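Long-range contacts in universal stress protein (Archaeoglobus fulgidus, PDB 3LOQ), which binds adenosine monophosphate as a universal stress protein of the UspA family, its precise cellular role being unknown: residues Lys83-Leu88 / Val104-Pro109; Val173-Asp178 / Gly199-Ile204; Asp215-Glu220 / Val230-Glu235. All coordinates share one frame; numbering follows the deposited sequence.

Contact 1: residues Lys83-Leu88 / Val104-Pro109; sequences KAEEVL and VIKPFP
The carboxylate of E85 reaches K106 through OE1, which stands 3.9 Å from NZ of K106, a long salt bridge at the exposed border of the contact. E85 runs extended beyond CG, while the lysine bends at its third torsion (149°), and the two chains come together at a slant. The same OE1 lies 4.2 Å from CE1 of F108, so the acid end of the pair also borders the aromatic ring. That ring occupies the middle: CB of A84 approaches CZ of F108 to 3.8 Å, and L88, whose side chain runs head-on toward that of F108, brings CD1 within 3.7 Å of CE2 of F108. In this universal stress protein unit helix 75-97 packs on strand 52-60 and on the loop that follows strand 101-104, and F108 also meets F57 of strand 52-60 edge-to-face. A leucine in place of F108 would probably lose that aromatic pairing and open a gap beside the methyl of A84. The fit continues at the strand end, where CD1 of L88 lies 3.7 Å from CG1 of V104. Because CG of L88 sits anti to its carbonyl carbon (chi1 -66°), the extended branch CD1 serves both V104 and F108, and L88 also touches V55 and F57.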
loop_
_atom_site.group_PDB
_atom_site.type_symbol
_atom_site.label_atom_id
_atom_site.label_comp_id
_atom_site.label_asym_id
_atom_site.label_seq_id
_atom_site.Cartn_x
_atom_site.Cartn_y
_atom_site.Cartn_z
ATOM N N LYS A 83 6.759 19.012 18.015
ATOM C CA LYS A 83 6.716 17.570 18.173
ATOM C C LYS A 83 7.359 16.870 16.970
ATOM O O LYS A 83 8.218 16.002 17.136
ATOM C CB LYS A 83 5.276 17.117 18.384
ATOM C CG LYS A 83 4.681 17.684 19.658
ATOM C CD LYS A 83 3.323 17.078 19.979
ATOM C CE LYS A 83 2.867 17.504 21.381
ATOM N NZ LYS A 83 3.815 17.060 22.471
ATOM N N ALA A 84 6.979 17.268 15.758
ATOM C CA ALA A 84 7.566 16.666 14.560
ATOM C C ALA A 84 9.092 16.833 14.516
ATOM O O ALA A 84 9.830 15.901 14.154
ATOM C CB ALA A 84 6.921 17.237 13.291
ATOM N N GLU A 85 9.563 18.015 14.901
ATOM C CA GLU A 85 10.988 18.324 14.811
ATOM C C GLU A 85 11.837 17.546 15.817
ATOM O O GLU A 85 13.028 17.333 15.604
ATOM C CB GLU A 85 11.220 19.832 14.911
ATOM C CG GLU A 85 11.099 20.532 13.564
ATOM C CD GLU A 85 10.753 22.000 13.688
ATOM O OE1 GLU A 85 10.666 22.683 12.639
ATOM O OE2 GLU A 85 10.558 22.468 14.832
ATOM N N GLU A 86 11.212 17.107 16.900
ATOM C CA GLU A 86 11.860 16.214 17.845
ATOM C C GLU A 86 11.958 14.785 17.309
ATOM O O GLU A 86 12.922 14.074 17.592
ATOM C CB GLU A 86 11.101 16.208 19.172
ATOM C CG GLU A 86 11.365 17.443 20.005
ATOM C CD GLU A 86 10.731 17.378 21.377
ATOM O OE1 GLU A 86 9.531 17.015 21.475
ATOM O OE2 GLU A 86 11.442 17.701 22.354
ATOM N N VAL A 87 10.951 14.367 16.543
ATOM C CA VAL A 87 10.829 12.965 16.164
ATOM C C VAL A 87 11.345 12.664 14.759
ATOM O O VAL A 87 12.136 11.737 14.574
ATOM C CB VAL A 87 9.381 12.477 16.336
ATOM C CG1 VAL A 87 9.181 11.105 15.690
ATOM C CG2 VAL A 87 9.025 12.449 17.823
ATOM N N LEU A 88 10.922 13.462 13.783
ATOM C CA LEU A 88 11.286 13.232 12.386
ATOM C C LEU A 88 12.792 13.013 12.113
ATOM O O LEU A 88 13.151 12.222 11.242
ATOM C CB LEU A 88 10.713 14.344 11.492
ATOM C CG LEU A 88 9.178 14.381 11.413
ATOM C CD1 LEU A 88 8.699 15.493 10.491
ATOM C CD2 LEU A 88 8.638 13.047 10.948
ATOM N N VAL A 104 12.932 15.224 4.755
ATOM C CA VAL A 104 11.809 15.610 5.581
ATOM C C VAL A 104 11.161 16.785 4.880
ATOM O O VAL A 104 11.777 17.842 4.726
ATOM C CB VAL A 104 12.267 15.983 6.972
ATOM C CG1 VAL A 104 11.102 16.516 7.808
ATOM C CG2 VAL A 104 12.927 14.759 7.637
ATOM N N ILE A 105 9.929 16.588 4.414
ATOM C CA ILE A 105 9.269 17.613 3.616
ATOM C C ILE A 105 8.885 18.827 4.451
ATOM O O ILE A 105 8.251 18.719 5.515
ATOM C CB ILE A 105 8.068 17.069 2.837
ATOM C CG1 ILE A 105 8.548 16.018 1.825
ATOM C CG2 ILE A 105 7.377 18.207 2.109
ATOM C CD1 ILE A 105 7.451 15.163 1.207
ATOM N N LYS A 106 9.311 19.986 3.969
ATOM C CA LYS A 106 9.114 21.230 4.693
ATOM C C LYS A 106 8.772 22.352 3.729
ATOM O O LYS A 106 9.191 22.326 2.563
ATOM C CB LYS A 106 10.353 21.559 5.532
ATOM C CG LYS A 106 10.464 20.683 6.778
ATOM C CD LYS A 106 11.677 20.996 7.619
ATOM C CE LYS A 106 11.388 20.730 9.092
ATOM N NZ LYS A 106 12.632 20.690 9.895
ATOM N N PRO A 107 7.967 23.321 4.196
ATOM C CA PRO A 107 7.386 23.341 5.545
ATOM C C PRO A 107 6.276 22.302 5.724
ATOM O O PRO A 107 5.775 21.758 4.732
ATOM C CB PRO A 107 6.788 24.745 5.628
ATOM C CG PRO A 107 6.384 25.041 4.214
ATOM C CD PRO A 107 7.512 24.472 3.391
ATOM N N PHE A 108 5.900 22.027 6.971
ATOM C CA PHE A 108 4.804 21.101 7.241
ATOM C C PHE A 108 3.489 21.697 6.779
ATOM O O PHE A 108 3.068 22.733 7.281
ATOM C CB PHE A 108 4.682 20.804 8.728
ATOM C CG PHE A 108 5.943 20.304 9.351
ATOM C CD1 PHE A 108 6.366 20.800 10.573
ATOM C CD2 PHE A 108 6.708 19.336 8.722
ATOM C CE1 PHE A 108 7.534 20.336 11.152
ATOM C CE2 PHE A 108 7.882 18.872 9.297
ATOM C CZ PHE A 108 8.293 19.375 10.511
ATOM N N PRO A 109 2.819 21.030 5.837
ATOM C CA PRO A 109 1.494 21.514 5.440
ATOM C C PRO A 109 0.555 21.512 6.641
ATOM O O PRO A 109 0.659 20.625 7.502
ATOM C CB PRO A 109 1.020 20.457 4.437
ATOM C CG PRO A 109 2.265 19.708 4.013
ATOM C CD PRO A 109 3.180 19.755 5.195
#

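Contact 2: residues Val173-Asp178 / Gly199-Ile204; sequences VLVAYD and GELHII
L174 lays its CD1 methyl against CG2 of I204 at 3.6 Å, the two side chains crossing at a slant on the face of the sheet that also carries A176 and H202. CG of this leucine is anti to the backbone N (chi1 175°), and the second torsion turns CD1 over the neighbouring strand, where it also nears CB of H202. K246 of helix 239-249 touches both L174 and I204 on this side.

The other face repeats the pattern with different partners. CG2 of V175 meets CD1 of L201 at 3.7 Å, and A190 of helix 181-197 touches both. Just past the strand, CB of Y177 lies 3.6 Å from CG2 of I203; the two side chains run side by side in the same direction, but the phenol end leads away from I203.

Between the faces, strands 173-176 and 200-204 pair in parallel at an angle of 24°, the two outer members of the beta-alpha-beta crossover built with helix 181-197. The ladder alternates between the strands: V173 N bonds to E200 O, H202 N to V173 O, V175 N to H202 O at 2.7 Å, I204 N to V175 O, and Y177 N to I204 O. The approach is nearly straight onto the carbonyls of E200, V173 and I204, whereas V175 N stands 21° out of the carbonyl plane of H202. CA of L174 adds a CH contact to H202 O at 3.3 Å.

These five bonds satisfy the facing backbone groups of the pair, while strands 254-258 and 230-235 take others, so a hydrogen-bonded layer lies between apolar contacts on either face, with H202 the polar exception, its ring against those of H231 and H233.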
loop_
_atom_site.group_PDB
_atom_site.type_symbol
_atom_site.label_atom_id
_atom_site.label_comp_id
_atom_site.label_asym_id
_atom_site.label_seq_id
_atom_site.Cartn_x
_atom_site.Cartn_y
_atom_site.Cartn_z
ATOM N N VAL A 173 4.417 -13.495 -3.420
ATOM C CA VAL A 173 3.469 -12.441 -3.709
ATOM C C VAL A 173 2.167 -13.033 -4.210
ATOM O O VAL A 173 2.165 -13.810 -5.160
ATOM C CB VAL A 173 4.034 -11.482 -4.743
ATOM C CG1 VAL A 173 3.009 -10.381 -5.070
ATOM C CG2 VAL A 173 5.344 -10.899 -4.220
ATOM N N LEU A 174 1.075 -12.682 -3.536
ATOM C CA LEU A 174 -0.273 -13.086 -3.924
ATOM C C LEU A 174 -1.022 -11.924 -4.594
ATOM O O LEU A 174 -1.201 -10.849 -4.003
ATOM C CB LEU A 174 -1.062 -13.555 -2.698
ATOM C CG LEU A 174 -2.540 -13.896 -2.929
ATOM C CD1 LEU A 174 -2.760 -14.977 -4.003
ATOM C CD2 LEU A 174 -3.190 -14.299 -1.625
ATOM N N VAL A 175 -1.469 -12.146 -5.821
ATOM C CA VAL A 175 -2.184 -11.113 -6.555
ATOM C C VAL A 175 -3.659 -11.462 -6.668
ATOM O O VAL A 175 -4.028 -12.478 -7.243
ATOM C CB VAL A 175 -1.589 -10.897 -7.958
ATOM C CG1 VAL A 175 -2.288 -9.737 -8.656
ATOM C CG2 VAL A 175 -0.087 -10.640 -7.858
ATOM N N ALA A 176 -4.501 -10.632 -6.077
ATOM C CA ALA A 176 -5.929 -10.738 -6.319
ATOM C C ALA A 176 -6.175 -10.171 -7.722
ATOM O O ALA A 176 -5.885 -9.003 -7.986
ATOM C CB ALA A 176 -6.691 -9.960 -5.258
ATOM N N TYR A 177 -6.665 -11.007 -8.634
ATOM C CA TYR A 177 -6.665 -10.643 -10.042
ATOM C C TYR A 177 -8.010 -10.884 -10.723
ATOM O O TYR A 177 -8.515 -12.000 -10.745
ATOM C CB TYR A 177 -5.553 -11.404 -10.780
ATOM C CG TYR A 177 -5.430 -11.024 -12.242
ATOM C CD1 TYR A 177 -4.748 -9.877 -12.630
ATOM C CD2 TYR A 177 -6.003 -11.808 -13.231
ATOM C CE1 TYR A 177 -4.636 -9.519 -13.975
ATOM C CE2 TYR A 177 -5.898 -11.468 -14.585
ATOM C CZ TYR A 177 -5.215 -10.328 -14.949
ATOM O OH TYR A 177 -5.116 -10.004 -16.286
ATOM N N ASP A 178 -8.580 -9.830 -11.289
ATOM C CA ASP A 178 -9.884 -9.934 -11.931
ATOM C C ASP A 178 -9.873 -9.477 -13.397
ATOM O O ASP A 178 -10.935 -9.222 -13.969
ATOM C CB ASP A 178 -10.937 -9.138 -11.138
ATOM C CG ASP A 178 -10.691 -7.644 -11.174
ATOM O OD1 ASP A 178 -9.609 -7.224 -11.657
ATOM O OD2 ASP A 178 -11.584 -6.881 -10.717
ATOM N N GLY A 199 11.385 -14.692 -6.039
ATOM C CA GLY A 199 10.341 -15.344 -5.271
ATOM C C GLY A 199 9.374 -16.209 -6.068
ATOM O O GLY A 199 9.738 -16.810 -7.089
ATOM N N GLU A 200 8.137 -16.274 -5.574
ATOM C CA GLU A 200 7.051 -17.018 -6.195
ATOM C C GLU A 200 5.883 -16.074 -6.400
ATOM O O GLU A 200 5.541 -15.301 -5.507
ATOM C CB GLU A 200 6.555 -18.132 -5.279
ATOM C CG GLU A 200 7.450 -19.329 -5.141
ATOM C CD GLU A 200 6.927 -20.299 -4.092
ATOM O OE1 GLU A 200 7.703 -21.176 -3.640
ATOM O OE2 GLU A 200 5.739 -20.176 -3.717
ATOM N N LEU A 201 5.244 -16.174 -7.556
ATOM C CA LEU A 201 4.062 -15.384 -7.851
ATOM C C LEU A 201 2.841 -16.255 -7.705
ATOM O O LEU A 201 2.796 -17.373 -8.211
ATOM C CB LEU A 201 4.136 -14.834 -9.272
ATOM C CG LEU A 201 2.938 -14.080 -9.808
ATOM C CD1 LEU A 201 2.649 -12.855 -8.962
ATOM C CD2 LEU A 201 3.262 -13.694 -11.241
ATOM N N HIS A 202 1.853 -15.742 -6.984
ATOM C CA HIS A 202 0.603 -16.448 -6.793
ATOM C C HIS A 202 -0.510 -15.536 -7.242
ATOM O O HIS A 202 -0.494 -14.356 -6.938
ATOM C CB HIS A 202 0.422 -16.830 -5.321
ATOM C CG HIS A 202 1.142 -18.083 -4.930
ATOM N ND1 HIS A 202 2.432 -18.081 -4.437
ATOM C CD2 HIS A 202 0.757 -19.383 -4.973
ATOM C CE1 HIS A 202 2.804 -19.321 -4.176
ATOM N NE2 HIS A 202 1.808 -20.132 -4.495
ATOM N N ILE A 203 -1.464 -16.084 -7.978
ATOM C CA ILE A 203 -2.566 -15.310 -8.520
ATOM C C ILE A 203 -3.867 -15.970 -8.103
ATOM O O ILE A 203 -4.063 -17.155 -8.360
ATOM C CB ILE A 203 -2.496 -15.267 -10.053
ATOM C CG1 ILE A 203 -1.143 -14.710 -10.499
ATOM C CG2 ILE A 203 -3.637 -14.427 -10.625
ATOM C CD1 ILE A 203 -0.966 -14.664 -11.974
ATOM N N ILE A 204 -4.737 -15.228 -7.422
ATOM C CA ILE A 204 -6.070 -15.737 -7.116
ATOM C C ILE A 204 -7.161 -14.949 -7.842
ATOM O O ILE A 204 -7.152 -13.720 -7.856
ATOM C CB ILE A 204 -6.358 -15.754 -5.598
ATOM C CG1 ILE A 204 -7.776 -16.275 -5.327
ATOM C CG2 ILE A 204 -6.157 -14.360 -4.982
ATOM C CD1 ILE A 204 -8.091 -16.477 -3.841
#

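Contact 3: residues Asp215-Glu220 / Val230-Glu235; sequences DLRVME and VHVHIE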
loop_
_atom_site.group_PDB
_atom_site.type_symbol
_atom_site.label_atom_id
_atom_site.label_comp_id
_atom_site.label_asym_id
_atom_site.label_seq_id
_atom_site.Cartn_x
_atom_site.Cartn_y
_atom_site.Cartn_z
ATOM N N ASP A 215 -8.790 -18.999 -19.349
ATOM C CA ASP A 215 -7.840 -17.909 -19.589
ATOM C C ASP A 215 -6.787 -17.796 -18.484
ATOM O O ASP A 215 -5.622 -17.486 -18.751
ATOM C CB ASP A 215 -8.567 -16.578 -19.742
ATOM C CG ASP A 215 -9.114 -16.374 -21.131
ATOM O OD1 ASP A 215 -8.986 -17.287 -21.971
ATOM O OD2 ASP A 215 -9.653 -15.283 -21.393
ATOM N N LEU A 216 -7.197 -18.050 -17.248
ATOM C CA LEU A 216 -6.296 -17.926 -16.111
ATOM C C LEU A 216 -5.255 -19.035 -16.180
ATOM O O LEU A 216 -4.071 -18.809 -15.983
ATOM C CB LEU A 216 -7.086 -18.035 -14.811
ATOM C CG LEU A 216 -7.022 -16.921 -13.766
ATOM C CD1 LEU A 216 -6.001 -15.848 -14.110
ATOM C CD2 LEU A 216 -8.402 -16.316 -13.617
ATOM N N ARG A 217 -5.710 -20.240 -16.471
ATOM C CA ARG A 217 -4.808 -21.363 -16.640
ATOM C C ARG A 217 -3.783 -21.072 -17.744
ATOM O O ARG A 217 -2.583 -21.348 -17.592
ATOM C CB ARG A 217 -5.611 -22.622 -16.964
ATOM C CG ARG A 217 -5.444 -23.762 -15.961
ATOM C CD ARG A 217 -5.974 -23.424 -14.559
ATOM N NE ARG A 217 -4.996 -23.785 -13.529
ATOM C CZ ARG A 217 -5.254 -23.870 -12.225
ATOM N NH1 ARG A 217 -6.481 -23.637 -11.766
ATOM N NH2 ARG A 217 -4.282 -24.197 -11.381
ATOM N N VAL A 218 -4.250 -20.502 -18.852
ATOM C CA VAL A 218 -3.350 -20.164 -19.956
ATOM C C VAL A 218 -2.279 -19.190 -19.485
ATOM O O VAL A 218 -1.086 -19.382 -19.728
ATOM C CB VAL A 218 -4.097 -19.537 -21.143
ATOM C CG1 VAL A 218 -3.120 -18.852 -22.054
ATOM C CG2 VAL A 218 -4.853 -20.603 -21.905
HETATM N N MSE A 219 -2.704 -18.151 -18.780
HETATM C CA MSE A 219 -1.747 -17.204 -18.222
HETATM C C MSE A 219 -0.712 -17.793 -17.271
HETATM O O MSE A 219 0.454 -17.396 -17.310
HETATM C CB MSE A 219 -2.462 -16.031 -17.583
HETATM C CG MSE A 219 -2.677 -14.931 -18.638
HETATM SE SE MSE A 219 -3.909 -13.677 -17.970
HETATM C CE MSE A 219 -2.669 -12.656 -16.858
ATOM N N GLU A 220 -1.129 -18.724 -16.419
ATOM C CA GLU A 220 -0.174 -19.448 -15.590
ATOM C C GLU A 220 0.937 -19.975 -16.490
ATOM O O GLU A 220 2.108 -19.712 -16.254
ATOM C CB GLU A 220 -0.849 -20.602 -14.854
ATOM C CG GLU A 220 0.094 -21.446 -14.000
ATOM C CD GLU A 220 -0.664 -22.400 -13.085
ATOM O OE1 GLU A 220 -1.299 -23.353 -13.594
ATOM O OE2 GLU A 220 -0.644 -22.190 -11.853
ATOM N N VAL A 230 5.026 -19.332 -11.025
ATOM C CA VAL A 230 3.694 -18.789 -10.849
ATOM C C VAL A 230 2.699 -19.900 -10.535
ATOM O O VAL A 230 2.792 -20.995 -11.068
ATOM C CB VAL A 230 3.263 -18.046 -12.116
ATOM C CG1 VAL A 230 3.288 -18.993 -13.303
ATOM C CG2 VAL A 230 1.882 -17.451 -11.943
ATOM N N HIS A 231 1.756 -19.624 -9.647
ATOM C CA HIS A 231 0.694 -20.578 -9.358
ATOM C C HIS A 231 -0.629 -19.844 -9.362
ATOM O O HIS A 231 -0.791 -18.822 -8.689
ATOM C CB HIS A 231 0.899 -21.240 -8.002
ATOM C CG HIS A 231 2.210 -21.943 -7.875
ATOM N ND1 HIS A 231 2.433 -23.202 -8.397
ATOM C CD2 HIS A 231 3.372 -21.560 -7.294
ATOM C CE1 HIS A 231 3.675 -23.565 -8.139
ATOM N NE2 HIS A 231 4.267 -22.590 -7.470
ATOM N N VAL A 232 -1.577 -20.381 -10.113
ATOM C CA VAL A 232 -2.864 -19.743 -10.263
ATOM C C VAL A 232 -3.927 -20.449 -9.424
ATOM O O VAL A 232 -3.981 -21.674 -9.385
ATOM C CB VAL A 232 -3.241 -19.674 -11.748
ATOM C CG1 VAL A 232 -4.737 -19.650 -11.919
ATOM C CG2 VAL A 232 -2.578 -18.446 -12.377
ATOM N N HIS A 233 -4.754 -19.669 -8.732
ATOM C CA HIS A 233 -5.750 -20.219 -7.822
ATOM C C HIS A 233 -7.132 -19.703 -8.164
ATOM O O HIS A 233 -7.369 -18.500 -8.158
ATOM C CB HIS A 233 -5.407 -19.847 -6.387
ATOM C CG HIS A 233 -4.038 -20.278 -5.968
ATOM N ND1 HIS A 233 -3.742 -21.576 -5.611
ATOM C CD2 HIS A 233 -2.881 -19.585 -5.854
ATOM C CE1 HIS A 233 -2.464 -21.662 -5.290
ATOM N NE2 HIS A 233 -1.918 -20.469 -5.431
ATOM N N ILE A 234 -8.037 -20.616 -8.490
ATOM C CA ILE A 234 -9.426 -20.255 -8.747
ATOM C C ILE A 234 -10.226 -20.550 -7.491
ATOM O O ILE A 234 -10.057 -21.594 -6.858
ATOM C CB ILE A 234 -10.021 -21.047 -9.915
ATOM C CG1 ILE A 234 -9.085 -20.990 -11.131
ATOM C CG2 ILE A 234 -11.406 -20.510 -10.261
ATOM C CD1 ILE A 234 -8.937 -19.610 -11.715
ATOM N N GLU A 235 -11.083 -19.615 -7.104
ATOM C CA GLU A 235 -11.773 -19.753 -5.835
ATOM C C GLU A 235 -13.154 -19.153 -5.902
ATOM O O GLU A 235 -13.438 -18.267 -6.718
ATOM C CB GLU A 235 -10.980 -19.094 -4.707
ATOM C CG GLU A 235 -9.593 -19.658 -4.501
ATOM C CD GLU A 235 -9.613 -21.097 -4.011
ATOM O OE1 GLU A 235 -10.706 -21.586 -3.642
ATOM O OE2 GLU A 235 -8.533 -21.731 -3.988
#
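E220 grips the backbone of the strand directly: its OE2 accepts a hydrogen bond from V232 N at 2.7 Å. The amide comes from above the carboxylate, 38° out of its plane. CG anti to the backbone N (chi1 178°) and an extended chain beyond it carry the acid to the strand, and CB packs 3.7 Å from CG2 of V232 on the way.

V232 is the hub of the apolar layer. Its CG1 faces CG of L216 at 4.0 Å and also lies over the centre of one face of the R217 guanidinium, 4.2 Å above the plane. Farther along the strand, CD1 of I234 meets CD2 of L216 at 3.8 Å, while its CG1 lies 3.8 Å from NH1 of R217. The arginine bends at its second and third torsions, which brings its end to the strand.

A second, weaker hold on the acid is the long salt bridge of 3.7 Å between NE of R217 and OE1 of E220, so the two carboxylate oxygens face different partners, one a side chain and one a backbone amide. A positive group this close would be expected to favour the ionised form of E220.

Helix 215-220 runs nearly antiparallel to strand 230-235, at 169° with 8.2 Å between axes, as the helix of the beta-alpha-beta unit that links strands 200-206 and 230-235. Inward, V230 and V232 touch I203 of the adjacent strand, and L216 reaches Y177 and F179; on the far side of the sheet, H233 meets K246 of helix 239-249.

From the N terminus, contact 1 comes first; it closes the connection from helix 75-97 through strand 101-104, tying the helix to the loop beside strand 52-60, in the part of the chain that binds AMP. Contact 2 then closes the crossover through helix 181-197, and contact 3 the shorter return from helix 213-225 to strand 230-235. All three follow in series; none encloses or crosses another. Contacts 2 and 3 adjoin, their centres 9 Å apart, because strands 200-206 and 230-235 are neighbours: I203 O probably bonds to H233 N at 2.6 Å. Contact 1 lies on the opposite side of the chain's centre, about 27 Å from contact 2 between nearest atoms.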